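Local coordinates for ectonucleoside triphosphate diphosphohydrolase 4 (Homo sapiens, PDB 6WG5), which belongs to the GDA1/CD39 family of nucleoside phosphatases and is built on the fold of the actin-like ATPase clan, at residues T416-S419 with I420-R424; S432-D435 with L436-K440; E423-R427 with G428-S432; E386-Y389 with C390-V394. One frame throughout, in Å; residues are numbered along the deposited sequence.

Contact 1: T416-S419 with I420-R424; sequences TKWS and ILRER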
loop_
_atom_site.group_PDB
_atom_site.type_symbol
_atom_site.label_atom_id
_atom_site.label_comp_id
_atom_site.label_asym_id
_atom_site.label_seq_id
_atom_site.Cartn_x
_atom_site.Cartn_y
_atom_site.Cartn_z
ATOM N N THR A 416 -20.275 -5.822 -24.437
ATOM C CA THR A 416 -21.594 -5.215 -24.325
ATOM C C THR A 416 -21.571 -3.827 -24.953
ATOM O O THR A 416 -20.666 -3.033 -24.682
ATOM C CB THR A 416 -22.022 -5.125 -22.858
ATOM O OG1 THR A 416 -22.010 -6.432 -22.273
ATOM C CG2 THR A 416 -23.424 -4.532 -22.732
ATOM N N LYS A 417 -22.571 -3.540 -25.788
ATOM C CA LYS A 417 -22.655 -2.237 -26.438
ATOM C C LYS A 417 -22.575 -1.118 -25.411
ATOM O O LYS A 417 -23.146 -1.209 -24.321
ATOM C CB LYS A 417 -23.959 -2.111 -27.225
ATOM C CG LYS A 417 -24.090 -3.047 -28.406
ATOM C CD LYS A 417 -25.403 -2.787 -29.127
ATOM C CE LYS A 417 -25.949 -4.039 -29.790
ATOM N NZ LYS A 417 -27.430 -3.959 -29.944
ATOM N N TRP A 418 -21.868 -0.049 -25.778
ATOM C CA TRP A 418 -21.715 1.091 -24.879
ATOM C C TRP A 418 -23.068 1.636 -24.435
ATOM O O TRP A 418 -23.236 2.030 -23.276
ATOM C CB TRP A 418 -20.894 2.180 -25.567
ATOM C CG TRP A 418 -20.732 3.427 -24.758
ATOM C CD1 TRP A 418 -21.196 4.671 -25.068
ATOM C CD2 TRP A 418 -20.059 3.553 -23.499
ATOM N NE1 TRP A 418 -20.852 5.565 -24.084
ATOM C CE2 TRP A 418 -20.153 4.903 -23.109
ATOM C CE3 TRP A 418 -19.386 2.655 -22.665
ATOM C CZ2 TRP A 418 -19.599 5.378 -21.920
ATOM C CZ3 TRP A 418 -18.837 3.128 -21.486
ATOM C CH2 TRP A 418 -18.947 4.478 -21.125
ATOM N N SER A 419 -24.048 1.663 -25.341
ATOM C CA SER A 419 -25.356 2.207 -24.993
ATOM C C SER A 419 -26.038 1.363 -23.924
ATOM O O SER A 419 -26.705 1.897 -23.032
ATOM C CB SER A 419 -26.231 2.305 -26.242
ATOM O OG SER A 419 -26.381 1.039 -26.859
ATOM N N ILE A 420 -25.886 0.039 -24.000
ATOM C CA ILE A 420 -26.453 -0.837 -22.979
ATOM C C ILE A 420 -25.771 -0.595 -21.638
ATOM O O ILE A 420 -26.434 -0.400 -20.612
ATOM C CB ILE A 420 -26.340 -2.308 -23.418
ATOM C CG1 ILE A 420 -27.161 -2.538 -24.692
ATOM C CG2 ILE A 420 -26.802 -3.242 -22.300
ATOM C CD1 ILE A 420 -26.936 -3.891 -25.335
ATOM N N LEU A 421 -24.436 -0.619 -21.621
ATOM C CA LEU A 421 -23.702 -0.282 -20.406
ATOM C C LEU A 421 -24.134 1.077 -19.876
ATOM O O LEU A 421 -24.384 1.246 -18.676
ATOM C CB LEU A 421 -22.197 -0.283 -20.684
ATOM C CG LEU A 421 -21.561 -1.612 -21.089
ATOM C CD1 LEU A 421 -20.092 -1.402 -21.414
ATOM C CD2 LEU A 421 -21.728 -2.649 -19.986
ATOM N N ARG A 422 -24.230 2.060 -20.770
ATOM C CA ARG A 422 -24.622 3.402 -20.365
ATOM C C ARG A 422 -26.027 3.410 -19.773
ATOM O O ARG A 422 -26.284 4.086 -18.769
ATOM C CB ARG A 422 -24.535 4.337 -21.571
ATOM C CG ARG A 422 -24.628 5.804 -21.238
ATOM C CD ARG A 422 -23.382 6.299 -20.541
ATOM N NE ARG A 422 -23.441 7.744 -20.354
ATOM C CZ ARG A 422 -24.198 8.347 -19.444
ATOM N NH1 ARG A 422 -24.964 7.628 -18.630
ATOM N NH2 ARG A 422 -24.192 9.670 -19.349
ATOM N N GLU A 423 -26.951 2.663 -20.378
ATOM C CA GLU A 423 -28.313 2.609 -19.855
ATOM C C GLU A 423 -28.345 1.956 -18.479
ATOM O O GLU A 423 -29.053 2.422 -17.578
ATOM C CB GLU A 423 -29.214 1.848 -20.826
ATOM C CG GLU A 423 -30.697 2.024 -20.556
ATOM C CD GLU A 423 -31.518 0.837 -21.013
ATOM O OE1 GLU A 423 -32.251 0.263 -20.178
ATOM O OE2 GLU A 423 -31.422 0.471 -22.204
ATOM N N ARG A 424 -27.583 0.875 -18.300
ATOM C CA ARG A 424 -27.531 0.207 -17.005
ATOM C C ARG A 424 -26.907 1.102 -15.945
ATOM O O ARG A 424 -27.335 1.091 -14.786
ATOM C CB ARG A 424 -26.756 -1.102 -17.135
ATOM C CG ARG A 424 -27.511 -2.144 -17.928
ATOM C CD ARG A 424 -26.640 -3.313 -18.339
ATOM N NE ARG A 424 -27.443 -4.332 -19.004
ATOM C CZ ARG A 424 -27.010 -5.546 -19.323
ATOM N NH1 ARG A 424 -25.766 -5.911 -19.037
ATOM N NH2 ARG A 424 -27.828 -6.397 -19.928
#
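The carbonyl oxygen of Trp-418 accepts the backbone amide of Arg-422, with Arg-422 N 2.7 Å from Trp-418 O. The bond is fairly straight, at 158° about the hydrogen. Two more bonds of the same i to i+4 kind flank it. Leu-421 N meets Lys-417 O at 3.0 Å, and Glu-423 N meets Ser-419 O at 2.8 Å. This is the first turn of helix 418-427, and Lys-417 is its N-cap residue. Its side chain leads away, and the backbone carbonyl makes the helical bond. Thr-416, just ahead of the helix, lays its methyl against the helix side chains. Its CG2 is anti to the backbone N (chi1 -57° for OG1). Thr-416 CG2 lies 3.6 Å from Ile-420 CG2 and 3.7 Å from Leu-421 CD2. The Thr-416 and Ile-420 side chains cross at about a right angle. The hydroxyl of Thr-416 is held by Asp-412 O. On another side of the helix Trp-418 and Arg-422 run side by side and point the same way. Arg-422 CD approaches the indole obliquely, 4.1 Å from Trp-418 CZ2. The guanidinium does not stack on the ring; the two planes are 72° apart. It pairs instead with Asp-426 in a salt bridge. Leu-421 CD1 also nears the indole obliquely, while Leu-439 and Lys-440 of helix 436-456 touch it from the neighbouring helix.

Contact 2: S432-D435 with L436-K440; sequences SHAD and LHRLK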
loop_
_atom_site.group_PDB
_atom_site.type_symbol
_atom_site.label_atom_id
_atom_site.label_comp_id
_atom_site.label_asym_id
_atom_site.label_seq_id
_atom_site.Cartn_x
_atom_site.Cartn_y
_atom_site.Cartn_z
ATOM N N SER A 432 -22.254 1.977 -6.200
ATOM C CA SER A 432 -22.377 3.424 -6.067
ATOM C C SER A 432 -21.037 4.131 -6.224
ATOM O O SER A 432 -21.014 5.338 -6.493
ATOM C CB SER A 432 -23.000 3.774 -4.715
ATOM O OG SER A 432 -22.243 3.227 -3.649
ATOM N N HIS A 433 -19.923 3.412 -6.061
ATOM C CA HIS A 433 -18.605 4.004 -6.259
ATOM C C HIS A 433 -18.277 4.208 -7.731
ATOM O O HIS A 433 -17.424 5.043 -8.053
ATOM C CB HIS A 433 -17.535 3.119 -5.612
ATOM C CG HIS A 433 -16.137 3.628 -5.791
ATOM N ND1 HIS A 433 -15.267 3.104 -6.724
ATOM C CD2 HIS A 433 -15.457 4.612 -5.155
ATOM C CE1 HIS A 433 -14.113 3.743 -6.655
ATOM N NE2 HIS A 433 -14.202 4.663 -5.711
ATOM N N ALA A 434 -18.933 3.476 -8.627
ATOM C CA ALA A 434 -18.571 3.491 -10.036
ATOM C C ALA A 434 -19.130 4.733 -10.716
ATOM O O ALA A 434 -20.326 5.020 -10.620
ATOM C CB ALA A 434 -19.087 2.233 -10.733
ATOM N N ASP A 435 -18.257 5.465 -11.400
ATOM C CA ASP A 435 -18.622 6.635 -12.183
ATOM C C ASP A 435 -18.449 6.319 -13.667
ATOM O O ASP A 435 -18.139 5.189 -14.054
ATOM C CB ASP A 435 -17.782 7.845 -11.762
ATOM C CG ASP A 435 -16.292 7.564 -11.793
ATOM O OD1 ASP A 435 -15.888 6.544 -12.390
ATOM O OD2 ASP A 435 -15.524 8.369 -11.224
ATOM N N LEU A 436 -18.655 7.335 -14.507
ATOM C CA LEU A 436 -18.555 7.124 -15.947
ATOM C C LEU A 436 -17.130 6.794 -16.372
ATOM O O LEU A 436 -16.931 6.052 -17.341
ATOM C CB LEU A 436 -19.065 8.355 -16.693
ATOM C CG LEU A 436 -20.590 8.473 -16.752
ATOM C CD1 LEU A 436 -21.005 9.852 -17.234
ATOM C CD2 LEU A 436 -21.197 7.388 -17.643
ATOM N N HIS A 437 -16.130 7.329 -15.670
ATOM C CA HIS A 437 -14.748 6.952 -15.952
ATOM C C HIS A 437 -14.538 5.460 -15.722
ATOM O O HIS A 437 -13.886 4.785 -16.527
ATOM C CB HIS A 437 -13.800 7.774 -15.079
ATOM C CG HIS A 437 -12.356 7.627 -15.444
ATOM N ND1 HIS A 437 -11.604 6.530 -15.085
ATOM C CD2 HIS A 437 -11.521 8.448 -16.127
ATOM C CE1 HIS A 437 -10.372 6.675 -15.537
ATOM N NE2 HIS A 437 -10.295 7.830 -16.174
ATOM N N ARG A 438 -15.085 4.927 -14.628
ATOM C CA ARG A 438 -15.018 3.491 -14.388
ATOM C C ARG A 438 -15.712 2.719 -15.503
ATOM O O ARG A 438 -15.194 1.705 -15.986
ATOM C CB ARG A 438 -15.646 3.162 -13.031
ATOM C CG ARG A 438 -15.997 1.694 -12.817
ATOM C CD ARG A 438 -14.793 0.784 -12.987
ATOM N NE ARG A 438 -13.644 1.234 -12.207
ATOM C CZ ARG A 438 -12.439 0.673 -12.257
ATOM N NH1 ARG A 438 -12.214 -0.369 -13.051
ATOM N NH2 ARG A 438 -11.454 1.157 -11.513
ATOM N N LEU A 439 -16.887 3.187 -15.927
ATOM C CA LEU A 439 -17.635 2.488 -16.965
ATOM C C LEU A 439 -16.854 2.448 -18.275
ATOM O O LEU A 439 -16.904 1.454 -19.011
ATOM C CB LEU A 439 -18.989 3.170 -17.169
ATOM C CG LEU A 439 -20.057 2.351 -17.894
ATOM C CD1 LEU A 439 -20.654 1.298 -16.963
ATOM C CD2 LEU A 439 -21.140 3.261 -18.445
ATOM N N LYS A 440 -16.121 3.519 -18.578
ATOM C CA LYS A 440 -15.434 3.630 -19.858
ATOM C C LYS A 440 -14.124 2.852 -19.877
ATOM O O LYS A 440 -13.797 2.212 -20.883
ATOM C CB LYS A 440 -15.183 5.104 -20.170
ATOM C CG LYS A 440 -14.305 5.372 -21.377
ATOM C CD LYS A 440 -14.379 6.846 -21.750
ATOM C CE LYS A 440 -13.404 7.220 -22.851
ATOM N NZ LYS A 440 -13.357 8.701 -23.031
#
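Asp-435 grips the first turn of the following helix with two oxygens, and Arg-438 is its main partner. The carboxylate oxygen OD1 of Asp-435 accepts the backbone amide of Arg-438, with OD1 and Arg-438 N 2.9 Å apart. The N-H points well at the acceptor, at 161°, and OD1 is met nearly along its C-O axis. The side chain can do this because CG sits between the backbone N and the carbonyl carbon (chi1 53°). That rotamer turns the carboxylate over the start of the helix. The backbone oxygen makes the second bond: Leu-439 N lies 3.0 Å from Asp-435 O. Asp-435 is thus a classic N-cap of helix 436-456, its carboxylate taking up an amide that has no earlier helical carbonyl to bond. Its negative charge also lies at the end of the helix where the dipole would probably favour it. The capping oxygen touches carbon too, with Asp-435 OD1 3.5 Å from Arg-438 CB and 3.6 Å from His-437 CB. Arg-438 starts toward the loop and then leaves it. Arg-438 CG packs on the methyl of Ala-434, 3.8 Å from Ala-434 CB, before the chain bends at chi2 and chi3. The guanidinium ends in a salt bridge to Glu-386, not at Asp-435. Leu-436 turns away from the cap and reaches helix 418-427, touching Arg-422 and Phe-425.

Contact 3: E423-R427 with G428-S432; sequences ERFDR and GLYAS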
loop_
_atom_site.group_PDB
_atom_site.type_symbol
_atom_site.label_atom_id
_atom_site.label_comp_id
_atom_site.label_asym_id
_atom_site.label_seq_id
_atom_site.Cartn_x
_atom_site.Cartn_y
_atom_site.Cartn_z
ATOM N N GLU A 423 -26.951 2.663 -20.378
ATOM C CA GLU A 423 -28.313 2.609 -19.855
ATOM C C GLU A 423 -28.345 1.956 -18.479
ATOM O O GLU A 423 -29.053 2.422 -17.578
ATOM C CB GLU A 423 -29.214 1.848 -20.826
ATOM C CG GLU A 423 -30.697 2.024 -20.556
ATOM C CD GLU A 423 -31.518 0.837 -21.013
ATOM O OE1 GLU A 423 -32.251 0.263 -20.178
ATOM O OE2 GLU A 423 -31.422 0.471 -22.204
ATOM N N ARG A 424 -27.583 0.875 -18.300
ATOM C CA ARG A 424 -27.531 0.207 -17.005
ATOM C C ARG A 424 -26.907 1.102 -15.945
ATOM O O ARG A 424 -27.335 1.091 -14.786
ATOM C CB ARG A 424 -26.756 -1.102 -17.135
ATOM C CG ARG A 424 -27.511 -2.144 -17.928
ATOM C CD ARG A 424 -26.640 -3.313 -18.339
ATOM N NE ARG A 424 -27.443 -4.332 -19.004
ATOM C CZ ARG A 424 -27.010 -5.546 -19.323
ATOM N NH1 ARG A 424 -25.766 -5.911 -19.037
ATOM N NH2 ARG A 424 -27.828 -6.397 -19.928
ATOM N N PHE A 425 -25.893 1.885 -16.323
ATOM C CA PHE A 425 -25.283 2.806 -15.371
ATOM C C PHE A 425 -26.307 3.797 -14.833
ATOM O O PHE A 425 -26.297 4.125 -13.642
ATOM C CB PHE A 425 -24.119 3.546 -16.031
ATOM C CG PHE A 425 -23.445 4.538 -15.127
ATOM C CD1 PHE A 425 -22.447 4.135 -14.259
ATOM C CD2 PHE A 425 -23.813 5.871 -15.145
ATOM C CE1 PHE A 425 -21.827 5.042 -13.426
ATOM C CE2 PHE A 425 -23.196 6.784 -14.315
ATOM C CZ PHE A 425 -22.202 6.368 -13.454
ATOM N N ASP A 426 -27.204 4.280 -15.696
ATOM C CA ASP A 426 -28.201 5.251 -15.257
ATOM C C ASP A 426 -29.247 4.615 -14.351
ATOM O O ASP A 426 -29.809 5.295 -13.485
ATOM C CB ASP A 426 -28.872 5.900 -16.467
ATOM C CG ASP A 426 -27.905 6.722 -17.300
ATOM O OD1 ASP A 426 -28.157 6.887 -18.513
ATOM O OD2 ASP A 426 -26.893 7.202 -16.744
ATOM N N ARG A 427 -29.527 3.325 -14.530
ATOM C CA ARG A 427 -30.492 2.628 -13.689
ATOM C C ARG A 427 -29.913 2.218 -12.340
ATOM O O ARG A 427 -30.658 1.702 -11.499
ATOM C CB ARG A 427 -31.026 1.391 -14.417
ATOM C CG ARG A 427 -31.807 1.711 -15.683
ATOM C CD ARG A 427 -32.316 0.451 -16.363
ATOM N NE ARG A 427 -33.343 -0.224 -15.574
ATOM C CZ ARG A 427 -33.900 -1.386 -15.904
ATOM N NH1 ARG A 427 -33.528 -2.016 -17.015
ATOM N NH2 ARG A 427 -34.828 -1.922 -15.124
ATOM N N GLY A 428 -28.620 2.431 -12.111
ATOM C CA GLY A 428 -28.021 2.114 -10.829
ATOM C C GLY A 428 -27.643 0.663 -10.652
ATOM O O GLY A 428 -27.655 0.161 -9.523
ATOM N N LEU A 429 -27.296 -0.031 -11.739
ATOM C CA LEU A 429 -26.998 -1.456 -11.644
ATOM C C LEU A 429 -25.657 -1.710 -10.973
ATOM O O LEU A 429 -25.464 -2.764 -10.355
ATOM C CB LEU A 429 -27.010 -2.081 -13.038
ATOM C CG LEU A 429 -26.727 -3.584 -13.114
ATOM C CD1 LEU A 429 -27.861 -4.385 -12.484
ATOM C CD2 LEU A 429 -26.502 -4.004 -14.558
ATOM N N TYR A 430 -24.727 -0.771 -11.075
ATOM C CA TYR A 430 -23.365 -0.980 -10.619
ATOM C C TYR A 430 -23.170 -0.375 -9.232
ATOM O O TYR A 430 -24.065 0.256 -8.665
ATOM C CB TYR A 430 -22.388 -0.397 -11.640
ATOM C CG TYR A 430 -22.614 -0.945 -13.029
ATOM C CD1 TYR A 430 -22.498 -2.304 -13.283
ATOM C CD2 TYR A 430 -22.957 -0.109 -14.083
ATOM C CE1 TYR A 430 -22.708 -2.818 -14.545
ATOM C CE2 TYR A 430 -23.169 -0.615 -15.353
ATOM C CZ TYR A 430 -23.043 -1.971 -15.577
ATOM O OH TYR A 430 -23.254 -2.485 -16.837
ATOM N N ALA A 431 -21.982 -0.588 -8.675
ATOM C CA ALA A 431 -21.682 -0.084 -7.342
ATOM C C ALA A 431 -21.771 1.436 -7.320
ATOM O O ALA A 431 -21.413 2.110 -8.289
ATOM C CB ALA A 431 -20.289 -0.539 -6.907
ATOM N N SER A 432 -22.254 1.977 -6.200
ATOM C CA SER A 432 -22.377 3.424 -6.067
ATOM C C SER A 432 -21.037 4.131 -6.224
ATOM O O SER A 432 -21.014 5.338 -6.493
ATOM C CB SER A 432 -23.000 3.774 -4.715
ATOM O OG SER A 432 -22.243 3.227 -3.649
HETATM O O HOH W 1 -23.614 -5.266 -17.307
HETATM O O HOH W 2 -24.797 2.279 -11.790
#
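The rings of Phe-425 and Tyr-430 meet at the Phe-425 edge, where Tyr-430 CD2 lies near the plane, 4.3 Å from Phe-425 CD1. One face of the Tyr-430 ring has Leu-429 CG above it, offset toward the rim. Arg-424 CB and Phe-425 N approach the same ring obliquely; Phe-425 N is 3.8 Å from Tyr-430 CE2. A water lies at the edge of the Tyr-430 ring and also at the edge of the Arg-424 guanidinium, in both planes. It accepts from Arg-424 NH1 at 2.8 Å, and is also hydrogen-bonded to Tyr-430 OH. The two planes are 58° apart, and the water bridges the two groups. Nearer the backbone, the aliphatic part of Arg-424 runs alongside Leu-429, with Arg-424 CD 3.8 Å from Leu-429 CD2. The backbone makes a Schellman motif at the end of helix 418-427. Leu-429 N bonds to Arg-424 O at 3.2 Å, and Gly-428 N to Phe-425 O at 3.3 Å. The second amide stands above the carbonyl plane of Phe-425. Gly-428 has a positive phi (82°), at which a CB would be jammed against the carbonyl oxygen of Arg-427. A second water joins the helix end to the loop: it donates to Phe-425 O and accepts from Tyr-430 N. Phe-425 O therefore holds both an amide and a water. Leu-439 of helix 436-456 packs on both Phe-425 and Tyr-430. The helix end is thus held to the loop by direct amide bonds and through two waters, one of which ties the phenol to the arginine.

Contact 4: E386-Y389 with C390-V394; sequences EFYY and CTEDV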
loop_
_atom_site.group_PDB
_atom_site.type_symbol
_atom_site.label_atom_id
_atom_site.label_comp_id
_atom_site.label_asym_id
_atom_site.label_seq_id
_atom_site.Cartn_x
_atom_site.Cartn_y
_atom_site.Cartn_z
ATOM N N GLU A 386 -7.174 -0.754 -7.730
ATOM C CA GLU A 386 -7.773 -1.264 -8.960
ATOM C C GLU A 386 -8.075 -2.754 -8.879
ATOM O O GLU A 386 -9.020 -3.225 -9.522
ATOM C CB GLU A 386 -6.851 -0.980 -10.146
ATOM C CG GLU A 386 -6.700 0.496 -10.465
ATOM C CD GLU A 386 -8.009 1.138 -10.877
ATOM O OE1 GLU A 386 -8.874 0.421 -11.426
ATOM O OE2 GLU A 386 -8.175 2.356 -10.649
ATOM N N PHE A 387 -7.290 -3.515 -8.112
ATOM C CA PHE A 387 -7.583 -4.935 -7.956
ATOM C C PHE A 387 -8.987 -5.155 -7.407
ATOM O O PHE A 387 -9.629 -6.161 -7.731
ATOM C CB PHE A 387 -6.544 -5.594 -7.050
ATOM C CG PHE A 387 -5.204 -5.773 -7.700
ATOM C CD1 PHE A 387 -4.996 -6.795 -8.612
ATOM C CD2 PHE A 387 -4.152 -4.922 -7.401
ATOM C CE1 PHE A 387 -3.763 -6.963 -9.219
ATOM C CE2 PHE A 387 -2.918 -5.084 -8.002
ATOM C CZ PHE A 387 -2.724 -6.108 -8.911
ATOM N N TYR A 388 -9.482 -4.230 -6.586
ATOM C CA TYR A 388 -10.847 -4.306 -6.086
ATOM C C TYR A 388 -11.836 -3.604 -7.010
ATOM O O TYR A 388 -12.914 -4.140 -7.285
ATOM C CB TYR A 388 -10.925 -3.696 -4.685
ATOM C CG TYR A 388 -12.293 -3.797 -4.055
ATOM C CD1 TYR A 388 -12.724 -4.982 -3.475
ATOM C CD2 TYR A 388 -13.156 -2.709 -4.040
ATOM C CE1 TYR A 388 -13.974 -5.081 -2.894
ATOM C CE2 TYR A 388 -14.410 -2.798 -3.463
ATOM C CZ TYR A 388 -14.813 -3.987 -2.892
ATOM O OH TYR A 388 -16.061 -4.086 -2.316
ATOM N N TYR A 389 -11.488 -2.411 -7.497
ATOM C CA TYR A 389 -12.397 -1.672 -8.367
ATOM C C TYR A 389 -12.680 -2.441 -9.653
ATOM O O TYR A 389 -13.804 -2.411 -10.167
ATOM C CB TYR A 389 -11.810 -0.297 -8.685
ATOM C CG TYR A 389 -11.539 0.559 -7.469
ATOM C CD1 TYR A 389 -12.408 0.563 -6.388
ATOM C CD2 TYR A 389 -10.408 1.362 -7.401
ATOM C CE1 TYR A 389 -12.163 1.345 -5.275
ATOM C CE2 TYR A 389 -10.154 2.146 -6.292
ATOM C CZ TYR A 389 -11.035 2.133 -5.234
ATOM O OH TYR A 389 -10.787 2.912 -4.127
ATOM N N CYS A 390 -11.678 -3.139 -10.186
ATOM C CA CYS A 390 -11.847 -3.862 -11.440
ATOM C C CYS A 390 -12.573 -5.190 -11.272
ATOM O O CYS A 390 -13.009 -5.765 -12.277
ATOM C CB CYS A 390 -10.487 -4.106 -12.096
ATOM S SG CYS A 390 -9.706 -2.616 -12.765
ATOM N N THR A 391 -12.708 -5.694 -10.046
ATOM C CA THR A 391 -13.475 -6.910 -9.801
ATOM C C THR A 391 -14.865 -6.637 -9.249
ATOM O O THR A 391 -15.769 -7.451 -9.458
ATOM C CB THR A 391 -12.736 -7.837 -8.825
ATOM O OG1 THR A 391 -12.459 -7.141 -7.602
ATOM C CG2 THR A 391 -11.434 -8.343 -9.430
ATOM N N GLU A 392 -15.065 -5.513 -8.562
ATOM C CA GLU A 392 -16.307 -5.248 -7.847
ATOM C C GLU A 392 -17.172 -4.163 -8.471
ATOM O O GLU A 392 -18.389 -4.331 -8.551
ATOM C CB GLU A 392 -16.001 -4.854 -6.396
ATOM C CG GLU A 392 -17.236 -4.534 -5.568
ATOM C CD GLU A 392 -18.227 -5.680 -5.536
ATOM O OE1 GLU A 392 -17.794 -6.842 -5.705
ATOM O OE2 GLU A 392 -19.435 -5.419 -5.347
ATOM N N ASP A 393 -16.584 -3.051 -8.919
ATOM C CA ASP A 393 -17.381 -1.859 -9.198
ATOM C C ASP A 393 -18.442 -2.111 -10.264
ATOM O O ASP A 393 -19.575 -1.630 -10.138
ATOM C CB ASP A 393 -16.470 -0.700 -9.599
ATOM C CG ASP A 393 -15.929 0.056 -8.394
ATOM O OD1 ASP A 393 -15.993 -0.487 -7.269
ATOM O OD2 ASP A 393 -15.444 1.193 -8.569
ATOM N N VAL A 394 -18.109 -2.859 -11.322
ATOM C CA VAL A 394 -19.076 -3.207 -12.354
ATOM C C VAL A 394 -19.247 -4.714 -12.496
ATOM O O VAL A 394 -20.363 -5.195 -12.724
ATOM C CB VAL A 394 -18.711 -2.572 -13.714
ATOM C CG1 VAL A 394 -18.620 -1.064 -13.586
ATOM C CG2 VAL A 394 -17.421 -3.142 -14.262
HETATM O O HOH W 3 -15.413 -3.996 -11.934
#
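Tyr-388 and Glu-392 lie side by side and point the same way, one turn apart. Glu-392 CB sits over one face of the Tyr-388 ring, 3.9 Å from its centroid, in a CH-pi contact. The carboxylate plane is only 27° from the ring plane, and Glu-392 OE1 is held by Gly-398 N. With CG anti to the backbone N in both residues, the two side chains run together. The phenol oxygen also touches carbon, with Tyr-388 OH 3.5 Å from Glu-392 CG. Tyr-389 and Asp-393 form a similar pair, but more steeply turned, their planes 45° apart. Asp-393 OD2 comes obliquely to the ring, 3.8 Å from Tyr-389 CD1, and is hydrogen-bonded to His-433 ND1, whose ring stacks on Tyr-389. In the backbone, Tyr-388 O accepts two amides, from Glu-392 N at 2.9 Å and from Thr-391 N at 3.2 Å. A water bridges Tyr-389 O and Val-394 N where the chain leaves the helix. Helix 386-392 directly follows strand 381-385 of the mixed sheet that also holds strands 221-225 and 466-468. Phe-387 packs on strand 221-225 and on Met-449 of helix 436-456. Glu-386 bridges to Arg-438 of helix 436-456, and Thr-391 packs on Phe-406 of helix 403-414.

In the fold
Along the chain the order is contact 4, contact 1, contact 3, contact 2. Each is local, so none closes a long loop, and none nests in or crosses another. Contact 4 stands apart in sequence, on the helix after strand 381-385. Contact 1 opens helix 418-427, and contact 3 closes it, sharing Glu-423 and Arg-424. Contact 3 then meets contact 2 at Ser-432, and contact 2 starts helix 436-456. The two helices pack together, with Leu-436 and Leu-439 against Trp-418, Arg-422 and Phe-425. Their connecting loop returns to contact 4: His-433 probably bonds Asp-393, and Ala-431 N probably bonds Asp-393 O. Contacts 1 and 4 do not touch; their centres are about 18 Å apart.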